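Local coordinates for protein predicted protease of the collagenase family (Methanopyrus kandleri, PDB 5D88) that binds a zinc ion and probably acts as a peptidase of the U32 family, built on a TIM barrel, at residues Lys150-His153 and Phe154-Leu157. Residues are numbered along the deposited sequence; the frame is centred on the assembly and turned at random.
Sequences KAWH and FERL
Arg-156 leaves the backbone with chi1 at -172° and folds at chi3 (46°), which turns its guanidinium back along the helix to His-153, whose CG is anti to its own carbonyl carbon. Arg-156 NH2 donates to His-153 ND1 at 3.0 Å and 170°, so the bond is nearly straight; the donor lies almost in the imidazole plane and the acceptor almost in the guanidinium plane, although the two planes are close to perpendicular. Because ND1 accepts here, a neutral imidazole would probably carry its proton on NE2. The same NH2 also hydrogen-bonds Met-228 O of the second subunit, and Pro-198 of that subunit packs on His-153. Next to this pair, Arg-156 NE approaches Trp-152 CZ3 obliquely at 3.5 Å. All this occurs on helix 148-157, the crossover between parallel strands 136-139 and 161-163 of the TIM barrel. With an alanine at His-153, Arg-156 NH2 would probably lose its acceptor within the helix, and the guanidinium would be freer to turn. A water donates to Trp-152 O (3.0 Å) and Glu-155 OE1 (2.8 Å), tying backbone to carboxylate, while Glu-155 OE2 accepts from Ser-183 N. Phe-154 and Ala-151 pack on Ile-162 of strand 161-163.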
ATOM      1  N   LYS A 150      13.911  -5.612  -2.369  1.00 31.05           N
ATOM      2  CA  LYS A 150      13.166  -4.411  -2.723  1.00 29.31           C
ATOM      3  C   LYS A 150      14.105  -3.286  -3.116  1.00 29.72           C
ATOM      4  O   LYS A 150      13.846  -2.555  -4.080  1.00 29.73           O
ATOM      5  CB  LYS A 150      12.272  -3.978  -1.566  1.00 30.25           C
ATOM      6  CG  LYS A 150      11.018  -4.796  -1.458  1.00 34.81           C
ATOM      7  CD  LYS A 150      10.008  -4.204  -0.467  1.00 38.18           C
ATOM      8  CE  LYS A 150       8.619  -4.825  -0.723  1.00 41.80           C
ATOM      9  NZ  LYS A 150       7.612  -4.586   0.332  1.00 42.61           N
ATOM     10  N   ALA A 151      15.198  -3.123  -2.376  1.00 28.50           N
ATOM     11  CA  ALA A 151      16.164  -2.090  -2.725  1.00 29.52           C
ATOM     12  C   ALA A 151      16.729  -2.326  -4.113  1.00 29.31           C
ATOM     13  O   ALA A 151      16.873  -1.387  -4.904  1.00 30.02           O
ATOM     14  CB  ALA A 151      17.285  -2.063  -1.693  1.00 29.39           C
ATOM     15  N   TRP A 152      17.054  -3.575  -4.427  1.00 29.71           N
ATOM     16  CA  TRP A 152      17.682  -3.875  -5.712  1.00 31.16           C
ATOM     17  C   TRP A 152      16.747  -3.543  -6.876  1.00 30.89           C
ATOM     18  O   TRP A 152      17.183  -3.011  -7.905  1.00 30.64           O
ATOM     19  CB  TRP A 152      18.109  -5.345  -5.743  1.00 34.07           C
ATOM     20  CG  TRP A 152      18.863  -5.709  -6.987  1.00 36.28           C
ATOM     21  CD1 TRP A 152      20.210  -5.579  -7.203  1.00 38.38           C
ATOM     22  CD2 TRP A 152      18.316  -6.234  -8.195  1.00 40.12           C
ATOM     23  NE1 TRP A 152      20.525  -6.006  -8.464  1.00 43.50           N
ATOM     24  CE2 TRP A 152      19.379  -6.407  -9.094  1.00 42.57           C
ATOM     25  CE3 TRP A 152      17.031  -6.583  -8.602  1.00 41.18           C
ATOM     26  CZ2 TRP A 152      19.196  -6.916 -10.375  1.00 45.99           C
ATOM     27  CZ3 TRP A 152      16.854  -7.083  -9.880  1.00 44.37           C
ATOM     28  CH2 TRP A 152      17.930  -7.248 -10.746  1.00 45.40           C
ATOM     29  N   HIS A 153      15.454  -3.833  -6.733  1.00 29.47           N
ATOM     30  CA  HIS A 153      14.531  -3.498  -7.803  1.00 29.78           C
ATOM     31  C   HIS A 153      14.383  -1.994  -7.967  1.00 29.11           C
ATOM     32  O   HIS A 153      14.313  -1.506  -9.107  1.00 29.35           O
ATOM     33  CB  HIS A 153      13.194  -4.186  -7.554  1.00 32.93           C
ATOM     34  CG  HIS A 153      13.241  -5.659  -7.857  1.00 38.77           C
ATOM     35  ND1 HIS A 153      13.100  -6.159  -9.137  1.00 41.89           N
ATOM     36  CD2 HIS A 153      13.458  -6.735  -7.060  1.00 42.91           C
ATOM     37  CE1 HIS A 153      13.200  -7.476  -9.111  1.00 41.79           C
ATOM     38  NE2 HIS A 153      13.424  -7.851  -7.864  1.00 45.50           N
ATOM     39  N   PHE A 154      14.347  -1.231  -6.861  1.00 27.30           N
ATOM     40  CA  PHE A 154      14.254   0.217  -7.020  1.00 27.93           C
ATOM     41  C   PHE A 154      15.526   0.791  -7.641  1.00 29.62           C
ATOM     42  O   PHE A 154      15.460   1.726  -8.454  1.00 29.94           O
ATOM     43  CB  PHE A 154      13.937   0.889  -5.683  1.00 27.69           C
ATOM     44  CG  PHE A 154      12.474   1.013  -5.399  1.00 27.76           C
ATOM     45  CD1 PHE A 154      11.709   2.007  -5.992  1.00 28.12           C
ATOM     46  CD2 PHE A 154      11.852   0.128  -4.551  1.00 30.11           C
ATOM     47  CE1 PHE A 154      10.363   2.124  -5.711  1.00 27.59           C
ATOM     48  CE2 PHE A 154      10.509   0.239  -4.282  1.00 31.49           C
ATOM     49  CZ  PHE A 154       9.765   1.229  -4.863  1.00 30.08           C
ATOM     50  N   GLU A 155      16.683   0.228  -7.312  1.00 29.77           N
ATOM     51  CA  GLU A 155      17.922   0.646  -7.963  1.00 30.34           C
ATOM     52  C   GLU A 155      17.859   0.385  -9.461  1.00 29.87           C
ATOM     53  O   GLU A 155      18.217   1.247 -10.277  1.00 30.32           O
ATOM     54  CB  GLU A 155      19.113  -0.087  -7.339  1.00 31.44           C
ATOM     55  CG  GLU A 155      20.442   0.229  -8.024  1.00 34.49           C
ATOM     56  CD  GLU A 155      21.631  -0.474  -7.374  1.00 38.32           C
ATOM     57  OE1 GLU A 155      21.668  -1.725  -7.375  1.00 40.77           O
ATOM     58  OE2 GLU A 155      22.518   0.232  -6.848  1.00 41.65           O
ATOM     59  N   ARG A 156      17.393  -0.808  -9.840  1.00 28.58           N
ATOM     60  CA  ARG A 156      17.308  -1.178 -11.246  1.00 30.67           C
ATOM     61  C   ARG A 156      16.372  -0.247 -12.007  1.00 29.60           C
ATOM     62  O   ARG A 156      16.633   0.076 -13.173  1.00 32.28           O
ATOM     63  CB  ARG A 156      16.858  -2.632 -11.367  1.00 35.64           C
ATOM     64  CG  ARG A 156      16.937  -3.173 -12.797  1.00 43.83           C
ATOM     65  CD  ARG A 156      16.526  -4.647 -12.913  1.00 53.09           C
ATOM     66  NE  ARG A 156      15.302  -4.949 -12.183  1.00 61.09           N
ATOM     67  CZ  ARG A 156      14.078  -4.683 -12.626  1.00 68.47           C
ATOM     68  NH1 ARG A 156      13.892  -4.107 -13.811  1.00 70.79           N
ATOM     69  NH2 ARG A 156      13.029  -4.992 -11.876  1.00 70.51           N
ATOM     70  N   LEU A 157      15.314   0.230 -11.354  1.00 30.03           N
ATOM     71  CA  LEU A 157      14.400   1.166 -11.991  1.00 30.39           C
ATOM     72  C   LEU A 157      14.987   2.558 -12.121  1.00 31.42           C
ATOM     73  O   LEU A 157      14.458   3.361 -12.904  1.00 32.52           O
ATOM     74  CB  LEU A 157      13.090   1.254 -11.214  1.00 30.42           C
ATOM     75  CG  LEU A 157      12.191   0.025 -11.236  1.00 35.02           C
ATOM     76  CD1 LEU A 157      11.088   0.266 -10.213  1.00 35.98           C
ATOM     77  CD2 LEU A 157      11.595  -0.255 -12.621  1.00 37.17           C
TER
HETATM   78  O   HOH W   1      19.872  -2.875  -9.253  1.00 38.51           O